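Side-chain contacts in phosphoserine aminotransferase (Bacillus circulans, PDB 2C0R), which catalyses the reversible, pyridoxal-phosphate-dependent transamination between phosphoserine and 2-oxoglutarate, and likewise interconverts phosphohydroxythreonine and its 2-oxo acid in pyridoxine biosynthesis: residues 4-9 with 347-352; 252-257 with 339-344; 278-283 with 293-298; 284-289 with 311-316. The protein carries 1 engineered substitution. All coordinates share one frame; numbering follows the deposited sequence.

Contact 1: residues 4-9 with 347-352; sequences RAYNFN and CEALVQ
Y6 lays one face of its phenol ring against the methyl of A349, whereas F8 offers L350 a face and C347 an edge. The A349 CB atom stands 3.6 Å from the Y6 ring centroid and only 17° off the ring normal, which defines a CH-pi contact; its shift toward the rim makes Y6 CZ the nearest atom, at 3.5 Å. The F8 ring meets the next residue of the helix obliquely. L350 CD2 lies 4.2 Å from the F8 centroid, again over the face, and L350 CB touches F8 CZ at 3.8 Å. With L350 CG anti to the backbone N (chi1 173°) and the second torsion at its positive staggered position, CD2 comes to lie over the ring. C347 completes the set from the side: its SG is 5.4 Å from the F8 centroid and 78° off the normal, a sulfur-aromatic approach at the edge. N7 to N9 form an Asx turn around F8, with N9 N donating to N7 OD1 at 3.0 Å. A serine in place of Y6 would probably leave the A349 methyl without its aromatic seat and open a gap beside it. Strand 6-7 pairs in parallel with strand 322-323, whose F322 also touches Y6, F8, A349 and L350; helix 260-280 packs against C347, while R4 and N7 bind E39 of the second subunit.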
loop_
_atom_site.group_PDB
_atom_site.type_symbol
_atom_site.label_atom_id
_atom_site.label_comp_id
_atom_site.label_asym_id
_atom_site.label_seq_id
_atom_site.Cartn_x
_atom_site.Cartn_y
_atom_site.Cartn_z
ATOM N N ARG A 4 25.690 -5.848 9.630
ATOM C CA ARG A 4 24.214 -5.937 9.750
ATOM C C ARG A 4 23.805 -5.763 11.195
ATOM O O ARG A 4 24.400 -6.392 12.086
ATOM C CB ARG A 4 23.725 -7.284 9.216
ATOM C CG ARG A 4 23.834 -7.416 7.696
ATOM C CD ARG A 4 22.668 -6.687 6.998
ATOM N NE ARG A 4 21.471 -7.549 7.012
ATOM C CZ ARG A 4 20.226 -7.149 6.745
ATOM N NH1 ARG A 4 19.998 -5.879 6.442
ATOM N NH2 ARG A 4 19.210 -8.009 6.769
ATOM N N ALA A 5 22.790 -4.953 11.457
ATOM C CA ALA A 5 22.255 -4.840 12.806
ATOM C C ALA A 5 21.622 -6.158 13.246
ATOM O O ALA A 5 21.119 -6.951 12.476
ATOM C CB ALA A 5 21.234 -3.720 12.830
ATOM N N TYR A 6 21.672 -6.389 14.568
ATOM C CA TYR A 6 20.928 -7.488 15.153
ATOM C C TYR A 6 19.490 -7.006 15.299
ATOM O O TYR A 6 19.113 -6.412 16.316
ATOM C CB TYR A 6 21.488 -7.818 16.520
ATOM C CG TYR A 6 22.907 -8.340 16.478
ATOM C CD1 TYR A 6 23.809 -7.835 17.423
ATOM C CD2 TYR A 6 23.317 -9.304 15.571
ATOM C CE1 TYR A 6 25.122 -8.265 17.460
ATOM C CE2 TYR A 6 24.634 -9.734 15.605
ATOM C CZ TYR A 6 25.513 -9.213 16.536
ATOM O OH TYR A 6 26.826 -9.665 16.564
ATOM N N ASN A 7 18.729 -7.247 14.243
ATOM C CA ASN A 7 17.414 -6.626 14.086
ATOM C C ASN A 7 16.300 -7.499 14.618
ATOM O O ASN A 7 16.008 -8.505 13.971
ATOM C CB ASN A 7 17.195 -6.362 12.602
ATOM C CG ASN A 7 15.923 -5.559 12.354
ATOM O OD1 ASN A 7 15.257 -5.190 13.321
ATOM N ND2 ASN A 7 15.635 -5.356 11.065
ATOM N N PHE A 8 15.744 -7.095 15.764
ATOM C CA PHE A 8 14.618 -7.779 16.378
ATOM C C PHE A 8 13.333 -6.960 16.284
ATOM O O PHE A 8 12.402 -7.184 17.037
ATOM C CB PHE A 8 14.938 -8.092 17.850
ATOM C CG PHE A 8 15.944 -9.241 17.950
ATOM C CD1 PHE A 8 17.280 -8.912 18.036
ATOM C CD2 PHE A 8 15.551 -10.559 17.968
ATOM C CE1 PHE A 8 18.229 -9.919 18.133
ATOM C CE2 PHE A 8 16.487 -11.585 18.056
ATOM C CZ PHE A 8 17.842 -11.255 18.152
ATOM N N ASN A 9 13.246 -6.070 15.308
ATOM C CA ASN A 9 12.061 -5.296 15.089
ATOM C C ASN A 9 10.852 -6.215 14.839
ATOM O O ASN A 9 10.958 -7.286 14.229
ATOM C CB ASN A 9 12.213 -4.433 13.832
ATOM C CG ASN A 9 12.917 -3.128 14.087
ATOM O OD1 ASN A 9 13.594 -2.592 13.202
ATOM N ND2 ASN A 9 12.749 -2.580 15.268
ATOM N N CYS A 347 20.186 -14.282 17.148
ATOM C CA CYS A 347 19.673 -14.877 18.384
ATOM C C CYS A 347 20.824 -15.289 19.301
ATOM O O CYS A 347 20.770 -15.133 20.501
ATOM C CB CYS A 347 18.818 -16.082 18.001
ATOM S SG CYS A 347 17.350 -15.517 17.080
ATOM N N GLU A 348 21.894 -15.843 18.752
ATOM C CA GLU A 348 23.079 -16.156 19.587
ATOM C C GLU A 348 23.649 -14.906 20.212
ATOM O O GLU A 348 24.015 -14.876 21.394
ATOM C CB GLU A 348 24.156 -16.786 18.706
ATOM C CG GLU A 348 23.850 -18.187 18.240
ATOM C CD GLU A 348 24.987 -18.708 17.363
ATOM O OE1 GLU A 348 25.212 -18.083 16.305
ATOM O OE2 GLU A 348 25.622 -19.720 17.718
ATOM N N ALA A 349 23.706 -13.834 19.417
ATOM C CA ALA A 349 24.195 -12.583 19.990
ATOM C C ALA A 349 23.300 -12.089 21.098
ATOM O O ALA A 349 23.774 -11.651 22.151
ATOM C CB ALA A 349 24.355 -11.538 18.885
ATOM N N LEU A 350 21.979 -12.193 20.915
ATOM C CA LEU A 350 21.059 -11.744 21.942
ATOM C C LEU A 350 21.241 -12.519 23.240
ATOM O O LEU A 350 21.281 -11.955 24.358
ATOM C CB LEU A 350 19.603 -11.905 21.424
ATOM C CG LEU A 350 18.548 -11.623 22.504
ATOM C CD1 LEU A 350 18.664 -10.215 23.039
ATOM C CD2 LEU A 350 17.147 -11.933 21.945
ATOM N N VAL A 351 21.382 -13.837 23.129
ATOM C CA VAL A 351 21.516 -14.662 24.334
ATOM C C VAL A 351 22.801 -14.317 25.046
ATOM O O VAL A 351 22.846 -14.321 26.281
ATOM C CB VAL A 351 21.456 -16.153 23.926
ATOM C CG1 VAL A 351 22.025 -17.057 25.012
ATOM C CG2 VAL A 351 20.000 -16.484 23.567
ATOM N N GLN A 352 23.864 -14.033 24.290
ATOM C CA GLN A 352 25.144 -13.631 24.890
ATOM C C GLN A 352 24.952 -12.326 25.630
ATOM O O GLN A 352 25.387 -12.203 26.787
ATOM C CB GLN A 352 26.209 -13.504 23.814
ATOM C CG GLN A 352 26.616 -14.773 23.088
ATOM C CD GLN A 352 27.610 -14.605 21.959
ATOM O OE1 GLN A 352 27.728 -15.509 21.116
ATOM N NE2 GLN A 352 28.339 -13.493 21.902
#

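Contact 2: residues 252-257 with 339-344; sequences LKWIEE and YNAVPY
W254 and I255, near the end of helix 242-257, pack on N340 and A341, the two central residues of a type I beta turn that runs from Y339 to V342 and is closed by V342 N donating to Y339 O at 2.9 Å. The turn links strand 334-337 to helix 344-361, within the type I fold of pyridoxal-phosphate enzymes to which class-V aminotransferases belong. The tight part is at the far rim of the indole. W254 CG is anti to the backbone N (chi1 172°), which sends the six-membered ring toward the turn. W254 CH2 comes to 3.6 Å from N340 O, a carbonyl oxygen in the plane of the indole at its edge, and W254 CZ3 rests 3.8 Å from N340 CB. The indole and the N340 amide are inclined at 32°, so they neither stack nor stand perpendicular. I255 crosses N340 at about a right angle, its extended CG1-CD1 arm bringing CD1 to 3.9 Å from N340 ND2. W254 CH2 still meets A341 CA at 3.8 Å, but the A341 methyl stands back, CB being 4.4 Å from W254 CH2, and the flanks run out to solvent: P343 on the turn side and E256 and E257 on the helix are exposed. The N340 amide, though buried, has both ends engaged outside the two segments. Its OD1 accepts from N268 ND2 of helix 260-280, and its ND2, the same nitrogen that I255 CD1 touches, donates to L179 O.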
loop_
_atom_site.group_PDB
_atom_site.type_symbol
_atom_site.label_atom_id
_atom_site.label_comp_id
_atom_site.label_asym_id
_atom_site.label_seq_id
_atom_site.Cartn_x
_atom_site.Cartn_y
_atom_site.Cartn_z
ATOM N N LEU A 252 9.344 -15.375 -1.126
ATOM C CA LEU A 252 8.816 -16.726 -1.283
ATOM C C LEU A 252 9.849 -17.645 -1.924
ATOM O O LEU A 252 9.978 -18.814 -1.539
ATOM C CB LEU A 252 7.513 -16.755 -2.103
ATOM C CG LEU A 252 6.368 -15.898 -1.526
ATOM C CD1 LEU A 252 5.230 -15.948 -2.521
ATOM C CD2 LEU A 252 5.938 -16.390 -0.158
ATOM N N LYS A 253 10.575 -17.121 -2.908
ATOM C CA LYS A 253 11.688 -17.912 -3.452
ATOM C C LYS A 253 12.676 -18.303 -2.365
ATOM O O LYS A 253 13.136 -19.420 -2.293
ATOM C CB LYS A 253 12.394 -17.095 -4.526
ATOM C CG LYS A 253 11.668 -16.979 -5.861
ATOM C CD LYS A 253 12.374 -15.904 -6.709
ATOM C CE LYS A 253 11.556 -15.643 -7.997
ATOM N NZ LYS A 253 12.229 -14.578 -8.798
ATOM N N TRP A 254 13.010 -17.333 -1.506
ATOM C CA TRP A 254 13.979 -17.636 -0.427
ATOM C C TRP A 254 13.410 -18.675 0.525
ATOM O O TRP A 254 14.133 -19.559 0.971
ATOM C CB TRP A 254 14.316 -16.304 0.241
ATOM C CG TRP A 254 15.138 -16.406 1.490
ATOM C CD1 TRP A 254 16.528 -16.395 1.558
ATOM C CD2 TRP A 254 14.691 -16.537 2.852
ATOM N NE1 TRP A 254 16.938 -16.503 2.869
ATOM C CE2 TRP A 254 15.834 -16.594 3.668
ATOM C CE3 TRP A 254 13.429 -16.611 3.449
ATOM C CZ2 TRP A 254 15.737 -16.721 5.054
ATOM C CZ3 TRP A 254 13.328 -16.734 4.819
ATOM C CH2 TRP A 254 14.484 -16.791 5.613
ATOM N N ILE A 255 12.109 -18.609 0.841
ATOM C CA ILE A 255 11.570 -19.636 1.762
ATOM C C ILE A 255 11.728 -21.003 1.136
ATOM O O ILE A 255 12.086 -21.988 1.803
ATOM C CB ILE A 255 10.090 -19.330 2.090
ATOM C CG1 ILE A 255 9.913 -18.056 2.892
ATOM C CG2 ILE A 255 9.475 -20.513 2.867
ATOM C CD1 ILE A 255 8.479 -17.588 3.140
ATOM N N GLU A 256 11.468 -21.062 -0.170
ATOM C CA GLU A 256 11.607 -22.365 -0.847
ATOM C C GLU A 256 13.052 -22.812 -0.719
ATOM O O GLU A 256 13.340 -23.989 -0.456
ATOM C CB GLU A 256 11.129 -22.254 -2.297
ATOM C CG GLU A 256 11.368 -23.478 -3.140
ATOM C CD GLU A 256 10.427 -24.649 -2.970
ATOM O OE1 GLU A 256 10.243 -25.378 -3.981
ATOM O OE2 GLU A 256 9.878 -24.889 -1.866
ATOM N N GLU A 257 13.995 -21.896 -0.889
ATOM C CA GLU A 257 15.409 -22.271 -0.832
ATOM C C GLU A 257 15.851 -22.728 0.545
ATOM O O GLU A 257 16.881 -23.394 0.680
ATOM C CB GLU A 257 16.307 -21.075 -1.138
ATOM C CG GLU A 257 16.308 -20.579 -2.553
ATOM C CD GLU A 257 17.059 -19.255 -2.685
ATOM O OE1 GLU A 257 17.296 -18.561 -1.663
ATOM O OE2 GLU A 257 17.404 -18.926 -3.833
ATOM N N TYR A 339 11.137 -13.518 13.408
ATOM C CA TYR A 339 10.562 -13.943 12.157
ATOM C C TYR A 339 11.544 -14.689 11.277
ATOM O O TYR A 339 12.734 -14.665 11.562
ATOM C CB TYR A 339 10.106 -12.693 11.379
ATOM C CG TYR A 339 9.135 -11.874 12.186
ATOM C CD1 TYR A 339 9.393 -10.554 12.498
ATOM C CD2 TYR A 339 7.942 -12.421 12.625
ATOM C CE1 TYR A 339 8.522 -9.790 13.215
ATOM C CE2 TYR A 339 7.032 -11.669 13.360
ATOM C CZ TYR A 339 7.340 -10.375 13.658
ATOM O OH TYR A 339 6.460 -9.600 14.369
ATOM N N ASN A 340 11.018 -15.341 10.227
ATOM C CA ASN A 340 11.854 -16.224 9.426
ATOM C C ASN A 340 13.235 -15.693 9.071
ATOM O O ASN A 340 14.220 -16.419 9.229
ATOM C CB ASN A 340 11.268 -16.579 8.055
ATOM C CG ASN A 340 9.985 -17.397 8.083
ATOM O OD1 ASN A 340 9.579 -17.941 9.102
ATOM N ND2 ASN A 340 9.307 -17.455 6.930
ATOM N N ALA A 341 13.325 -14.447 8.625
ATOM C CA ALA A 341 14.567 -13.899 8.123
ATOM C C ALA A 341 15.499 -13.442 9.234
ATOM O O ALA A 341 16.665 -13.168 8.907
ATOM C CB ALA A 341 14.304 -12.711 7.195
ATOM N N VAL A 342 15.108 -13.424 10.488
ATOM C CA VAL A 342 16.059 -13.093 11.572
ATOM C C VAL A 342 17.028 -14.265 11.678
ATOM O O VAL A 342 16.580 -15.404 11.901
ATOM C CB VAL A 342 15.292 -12.846 12.883
ATOM C CG1 VAL A 342 16.315 -12.618 13.990
ATOM C CG2 VAL A 342 14.343 -11.657 12.744
ATOM N N PRO A 343 18.321 -14.071 11.488
ATOM C CA PRO A 343 19.268 -15.171 11.463
ATOM C C PRO A 343 19.525 -15.735 12.860
ATOM O O PRO A 343 19.412 -15.076 13.880
ATOM C CB PRO A 343 20.555 -14.523 10.931
ATOM C CG PRO A 343 20.088 -13.283 10.221
ATOM C CD PRO A 343 18.991 -12.792 11.135
ATOM N N TYR A 344 19.899 -16.998 12.920
ATOM C CA TYR A 344 20.251 -17.591 14.212
ATOM C C TYR A 344 21.371 -16.812 14.848
ATOM O O TYR A 344 21.386 -16.633 16.073
ATOM C CB TYR A 344 20.650 -19.033 13.959
ATOM C CG TYR A 344 21.034 -19.783 15.214
ATOM C CD1 TYR A 344 20.069 -20.049 16.170
ATOM C CD2 TYR A 344 22.352 -20.232 15.398
ATOM C CE1 TYR A 344 20.373 -20.736 17.332
ATOM C CE2 TYR A 344 22.642 -20.918 16.574
ATOM C CZ TYR A 344 21.668 -21.166 17.518
ATOM O OH TYR A 344 21.998 -21.864 18.668
#

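Contact 3: residues 278-283 with 293-298; sequences AIDQSG and DSRSDM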
loop_
_atom_site.group_PDB
_atom_site.type_symbol
_atom_site.label_atom_id
_atom_site.label_comp_id
_atom_site.label_asym_id
_atom_site.label_seq_id
_atom_site.Cartn_x
_atom_site.Cartn_y
_atom_site.Cartn_z
ATOM N N ALA A 278 17.481 -19.257 27.461
ATOM C CA ALA A 278 18.115 -18.143 28.170
ATOM C C ALA A 278 17.220 -17.540 29.233
ATOM O O ALA A 278 17.652 -17.151 30.302
ATOM C CB ALA A 278 18.460 -17.031 27.168
ATOM N N ILE A 279 15.921 -17.432 28.953
ATOM C CA ILE A 279 14.949 -16.956 29.962
ATOM C C ILE A 279 14.744 -17.972 31.061
ATOM O O ILE A 279 14.750 -17.642 32.244
ATOM C CB ILE A 279 13.596 -16.644 29.265
ATOM C CG1 ILE A 279 13.785 -15.499 28.256
ATOM C CG2 ILE A 279 12.527 -16.379 30.301
ATOM C CD1 ILE A 279 12.729 -15.528 27.137
ATOM N N ASP A 280 14.586 -19.242 30.668
ATOM C CA ASP A 280 14.263 -20.314 31.614
ATOM C C ASP A 280 15.449 -20.745 32.432
ATOM O O ASP A 280 15.287 -21.494 33.402
ATOM C CB ASP A 280 13.692 -21.524 30.872
ATOM C CG ASP A 280 12.319 -21.223 30.297
ATOM O OD1 ASP A 280 11.657 -20.251 30.707
ATOM O OD2 ASP A 280 11.919 -22.015 29.440
ATOM N N GLN A 281 16.654 -20.339 32.091
ATOM C CA GLN A 281 17.846 -20.617 32.878
ATOM C C GLN A 281 18.470 -19.258 33.178
ATOM O O GLN A 281 19.549 -18.854 32.760
ATOM C CB GLN A 281 18.785 -21.494 32.065
ATOM C CG GLN A 281 18.256 -22.860 31.665
ATOM C CD GLN A 281 18.116 -23.832 32.828
ATOM O OE1 GLN A 281 17.048 -24.405 33.067
ATOM N NE2 GLN A 281 19.220 -24.017 33.555
ATOM N N SER A 282 17.755 -18.423 33.909
ATOM C CA SER A 282 18.216 -17.056 34.132
ATOM C C SER A 282 18.193 -16.786 35.628
ATOM O O SER A 282 18.488 -15.674 36.059
ATOM C CB SER A 282 17.346 -16.043 33.411
ATOM O OG SER A 282 16.056 -15.955 34.031
ATOM N N GLY A 283 17.879 -17.781 36.453
ATOM C CA GLY A 283 17.881 -17.509 37.890
ATOM C C GLY A 283 16.744 -16.584 38.270
ATOM O O GLY A 283 16.842 -15.881 39.284
ATOM N N ASP A 293 3.140 -23.238 27.510
ATOM C CA ASP A 293 2.406 -23.892 26.455
ATOM C C ASP A 293 1.770 -22.893 25.486
ATOM O O ASP A 293 1.237 -23.393 24.498
ATOM C CB ASP A 293 1.276 -24.799 27.002
ATOM C CG ASP A 293 1.888 -25.979 27.749
ATOM O OD1 ASP A 293 3.109 -26.191 27.671
ATOM O OD2 ASP A 293 1.103 -26.658 28.423
ATOM N N SER A 294 1.840 -21.598 25.718
ATOM C CA SER A 294 1.272 -20.610 24.785
ATOM C C SER A 294 2.387 -19.880 24.032
ATOM O O SER A 294 2.112 -19.025 23.247
ATOM C CB SER A 294 0.405 -19.587 25.536
ATOM O OG SER A 294 -0.769 -20.263 25.974
ATOM N N ARG A 295 3.642 -20.240 24.264
ATOM C CA ARG A 295 4.750 -19.468 23.738
ATOM C C ARG A 295 4.785 -19.387 22.218
ATOM O O ARG A 295 4.708 -20.379 21.521
ATOM C CB ARG A 295 6.064 -20.128 24.197
ATOM C CG ARG A 295 6.403 -19.709 25.620
ATOM C CD ARG A 295 7.606 -20.491 26.155
ATOM N NE ARG A 295 7.978 -19.870 27.443
ATOM C CZ ARG A 295 9.027 -20.301 28.153
ATOM N NH1 ARG A 295 9.731 -21.334 27.686
ATOM N NH2 ARG A 295 9.318 -19.686 29.296
ATOM N N SER A 296 5.025 -18.152 21.764
ATOM C CA SER A 296 5.275 -17.935 20.344
ATOM C C SER A 296 6.710 -18.210 19.950
ATOM O O SER A 296 7.640 -17.897 20.684
ATOM C CB SER A 296 4.956 -16.469 20.058
ATOM O OG SER A 296 5.288 -16.124 18.717
ATOM N N ASP A 297 6.867 -18.760 18.756
ATOM C CA ASP A 297 8.182 -18.912 18.150
ATOM C C ASP A 297 8.498 -17.709 17.267
ATOM O O ASP A 297 9.569 -17.739 16.671
ATOM C CB ASP A 297 8.328 -20.165 17.303
ATOM C CG ASP A 297 8.724 -21.375 18.155
ATOM O OD1 ASP A 297 8.816 -21.271 19.397
ATOM O OD2 ASP A 297 8.931 -22.451 17.573
ATOM N N MET A 298 7.638 -16.724 17.186
ATOM C CA MET A 298 7.865 -15.545 16.360
ATOM C C MET A 298 8.149 -14.310 17.207
ATOM O O MET A 298 8.909 -13.453 16.786
ATOM C CB MET A 298 6.626 -15.245 15.485
ATOM C CG MET A 298 6.362 -16.349 14.451
ATOM S SD MET A 298 7.382 -16.157 12.981
ATOM C CE MET A 298 8.730 -17.297 13.315
#
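R295 reaches D280 because its chain runs out straight: after a first torsion of -81°, which puts CG anti to the carbonyl carbon, the carbons are extended all the way to NE. D280 sets its own CG beside the backbone N, and the two side chains approach from opposite directions to join across a short span of surface. The guanidinium then grips the carboxylate end-on, one nitrogen to each oxygen. R295 NH2 donates to D280 OD1 at 2.8 Å in a nearly straight bond of 169°, using the syn lone pair of that oxygen. R295 NH1 donates to D280 OD2 at 2.9 Å, also on the syn side though somewhat out of the carboxylate plane. Both acceptors lie in or close to the guanidinium plane, and the two flat groups are only 17° from coplanar, the geometry of a bidentate salt bridge. It ties the last turn of helix 260-280 to the loop that leads into strand 299-303. The arginine also packs on Y276 of that helix and on V290. Further along the loop, S296 OG accepts from M298 N at 2.9 Å in an ST turn and hydrogen-bonds N151, a residue of the cofactor pocket; the salt bridge itself is far from that site. D280 stands at the carboxyl end of its helix, where the peptide dipoles would disfavour a negative charge, and the paired arginine probably offsets this cost, while two directional bonds fix the rotation of both planar groups.

Contact 4: residues 284-289 with 311-316; sequences GFYRGC and KEFVKA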
loop_
_atom_site.group_PDB
_atom_site.type_symbol
_atom_site.label_atom_id
_atom_site.label_comp_id
_atom_site.label_asym_id
_atom_site.label_seq_id
_atom_site.Cartn_x
_atom_site.Cartn_y
_atom_site.Cartn_z
ATOM N N GLY A 284 15.673 -16.528 37.483
ATOM C CA GLY A 284 14.540 -15.641 37.748
ATOM C C GLY A 284 14.816 -14.234 37.274
ATOM O O GLY A 284 13.976 -13.336 37.431
ATOM N N PHE A 285 15.991 -14.005 36.674
ATOM C CA PHE A 285 16.295 -12.627 36.251
ATOM C C PHE A 285 15.476 -12.180 35.045
ATOM O O PHE A 285 15.129 -11.008 34.926
ATOM C CB PHE A 285 17.775 -12.528 35.905
ATOM C CG PHE A 285 18.252 -11.117 35.590
ATOM C CD1 PHE A 285 18.636 -10.219 36.576
ATOM C CD2 PHE A 285 18.298 -10.674 34.270
ATOM C CE1 PHE A 285 19.054 -8.926 36.288
ATOM C CE2 PHE A 285 18.738 -9.397 33.990
ATOM C CZ PHE A 285 19.133 -8.506 34.960
ATOM N N TYR A 286 15.200 -13.116 34.151
ATOM C CA TYR A 286 14.320 -12.950 33.021
ATOM C C TYR A 286 13.074 -13.820 33.253
ATOM O O TYR A 286 13.232 -14.958 33.675
ATOM C CB TYR A 286 14.929 -13.363 31.672
ATOM C CG TYR A 286 16.166 -12.525 31.340
ATOM C CD1 TYR A 286 17.403 -13.157 31.275
ATOM C CD2 TYR A 286 16.082 -11.154 31.120
ATOM C CE1 TYR A 286 18.539 -12.432 30.979
ATOM C CE2 TYR A 286 17.229 -10.427 30.843
ATOM C CZ TYR A 286 18.452 -11.088 30.780
ATOM O OH TYR A 286 19.615 -10.410 30.511
ATOM N N ARG A 287 11.880 -13.343 32.995
ATOM C CA ARG A 287 10.679 -14.137 33.126
ATOM C C ARG A 287 9.846 -14.005 31.842
ATOM O O ARG A 287 9.715 -12.884 31.312
ATOM C CB ARG A 287 9.763 -13.661 34.231
ATOM C CG ARG A 287 10.225 -13.704 35.653
ATOM C CD ARG A 287 9.455 -12.880 36.661
ATOM N NE ARG A 287 8.424 -11.942 36.242
ATOM C CZ ARG A 287 8.497 -10.613 36.321
ATOM N NH1 ARG A 287 9.575 -9.987 36.784
ATOM N NH2 ARG A 287 7.468 -9.890 35.903
ATOM N N GLY A 288 9.277 -15.097 31.398
ATOM C CA GLY A 288 8.420 -14.978 30.208
ATOM C C GLY A 288 7.095 -14.282 30.504
ATOM O O GLY A 288 6.730 -14.115 31.675
ATOM N N CYS A 289 6.311 -13.865 29.512
ATOM C CA CYS A 289 5.070 -13.091 29.653
ATOM C C CYS A 289 3.756 -13.761 29.270
ATOM O O CYS A 289 2.611 -13.159 29.306
ATOM C CB CYS A 289 5.161 -11.822 28.775
ATOM S SG CYS A 289 6.267 -10.670 29.617
ATOM N N LYS A 311 14.378 -0.660 30.942
ATOM C CA LYS A 311 14.927 0.463 30.193
ATOM C C LYS A 311 16.441 0.343 30.055
ATOM O O LYS A 311 17.040 0.629 29.009
ATOM C CB LYS A 311 14.539 1.749 30.928
ATOM C CG LYS A 311 15.642 2.773 30.995
ATOM C CD LYS A 311 16.439 2.752 32.308
ATOM C CE LYS A 311 17.738 3.526 32.049
ATOM N NZ LYS A 311 18.179 3.293 30.645
ATOM N N GLU A 312 17.103 -0.073 31.128
ATOM C CA GLU A 312 18.553 -0.215 31.131
ATOM C C GLU A 312 18.985 -1.282 30.136
ATOM O O GLU A 312 19.934 -1.095 29.384
ATOM C CB GLU A 312 19.048 -0.568 32.536
ATOM C CG GLU A 312 20.562 -0.663 32.589
ATOM C CD GLU A 312 21.180 0.720 32.696
ATOM O OE1 GLU A 312 20.432 1.705 32.895
ATOM O OE2 GLU A 312 22.417 0.812 32.578
ATOM N N PHE A 313 18.284 -2.415 30.115
ATOM C CA PHE A 313 18.614 -3.501 29.198
ATOM C C PHE A 313 18.501 -2.963 27.785
ATOM O O PHE A 313 19.337 -3.233 26.924
ATOM C CB PHE A 313 17.636 -4.634 29.435
ATOM C CG PHE A 313 17.712 -5.821 28.501
ATOM C CD1 PHE A 313 18.355 -6.965 28.944
ATOM C CD2 PHE A 313 17.103 -5.858 27.262
ATOM C CE1 PHE A 313 18.455 -8.084 28.164
ATOM C CE2 PHE A 313 17.245 -6.946 26.437
ATOM C CZ PHE A 313 17.900 -8.080 26.889
ATOM N N VAL A 314 17.426 -2.243 27.464
ATOM C CA VAL A 314 17.203 -1.793 26.062
ATOM C C VAL A 314 18.338 -0.893 25.634
ATOM O O VAL A 314 18.948 -0.983 24.575
ATOM C CB VAL A 314 15.836 -1.087 25.946
ATOM C CG1 VAL A 314 15.742 -0.276 24.657
ATOM C CG2 VAL A 314 14.668 -2.070 26.046
ATOM N N LYS A 315 18.641 0.032 26.558
ATOM C CA LYS A 315 19.625 1.056 26.216
ATOM C C LYS A 315 20.957 0.375 26.008
ATOM O O LYS A 315 21.679 0.640 25.033
ATOM C CB LYS A 315 19.651 2.093 27.327
ATOM N N ALA A 316 21.313 -0.535 26.914
ATOM C CA ALA A 316 22.578 -1.223 26.730
ATOM C C ALA A 316 22.550 -2.055 25.470
ATOM O O ALA A 316 23.539 -2.148 24.757
ATOM C CB ALA A 316 22.801 -2.061 27.984
#
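Y286 reaches F313 with CE2, CZ and its hydroxyl, the two aromatic side chains crossing at about a right angle. From CB the first torsion sets CG beside the backbone N (chi1 -61°), and the ring passes beneath its own neighbour: F285 CD2 sits 3.5 Å above the Y286 plane, over its centre, so F285 turns an edge to that face. On one flank Y286 CD1 packs against the carbonyl oxygen of A278, in helix 260-280. On the other, Y286 CE2 touches F313 CE1 at 3.8 Å. This joins the residue just before strand 287-288, an edge strand of the three-stranded antiparallel sheet in the small domain, to helix 307-319. The ring planes stand at 79° with centroids 5.9 Å apart, an oblique pair. Further out, Y286 CZ is 4.0 Å from F313 CE1, and the hydroxyl oxygen OH comes to 3.5 Å from the same carbon, near the plane of the phenylalanine ring. OH is also hydrogen-bonded to M354 O of helix 344-361. A leucine in place of Y286 would probably leave M354 O without this hydroxyl mate and the F313 edge less closely packed. F313 meets F353 and F357 of that same helix edge-to-face.

Overall arrangement
Contacts 2, 3 and 4 are all nested along the chain inside the loop closed by contact 1, and contacts 3 and 4 alternate in sequence. Contacts 1 and 2 have centres about 16 Å apart and meet where N9 O lies 3.6 Å from Y339 CE1. Contact 2 reaches contact 3 through Y339 CD2 and M298 SD, 3.8 Å apart. Contacts 3 and 4, centres about 13 Å apart, join where I279 CG2 is 3.7 Å from G288 N. In contact 2 the N340 side chain is about 14 Å from bound pyridoxal phosphate and about 10 Å from that of K197. In contact 1, F8 is about 11 Å from T153, side chain to side chain. Contacts 3 and 4 lie away from the annotated sites.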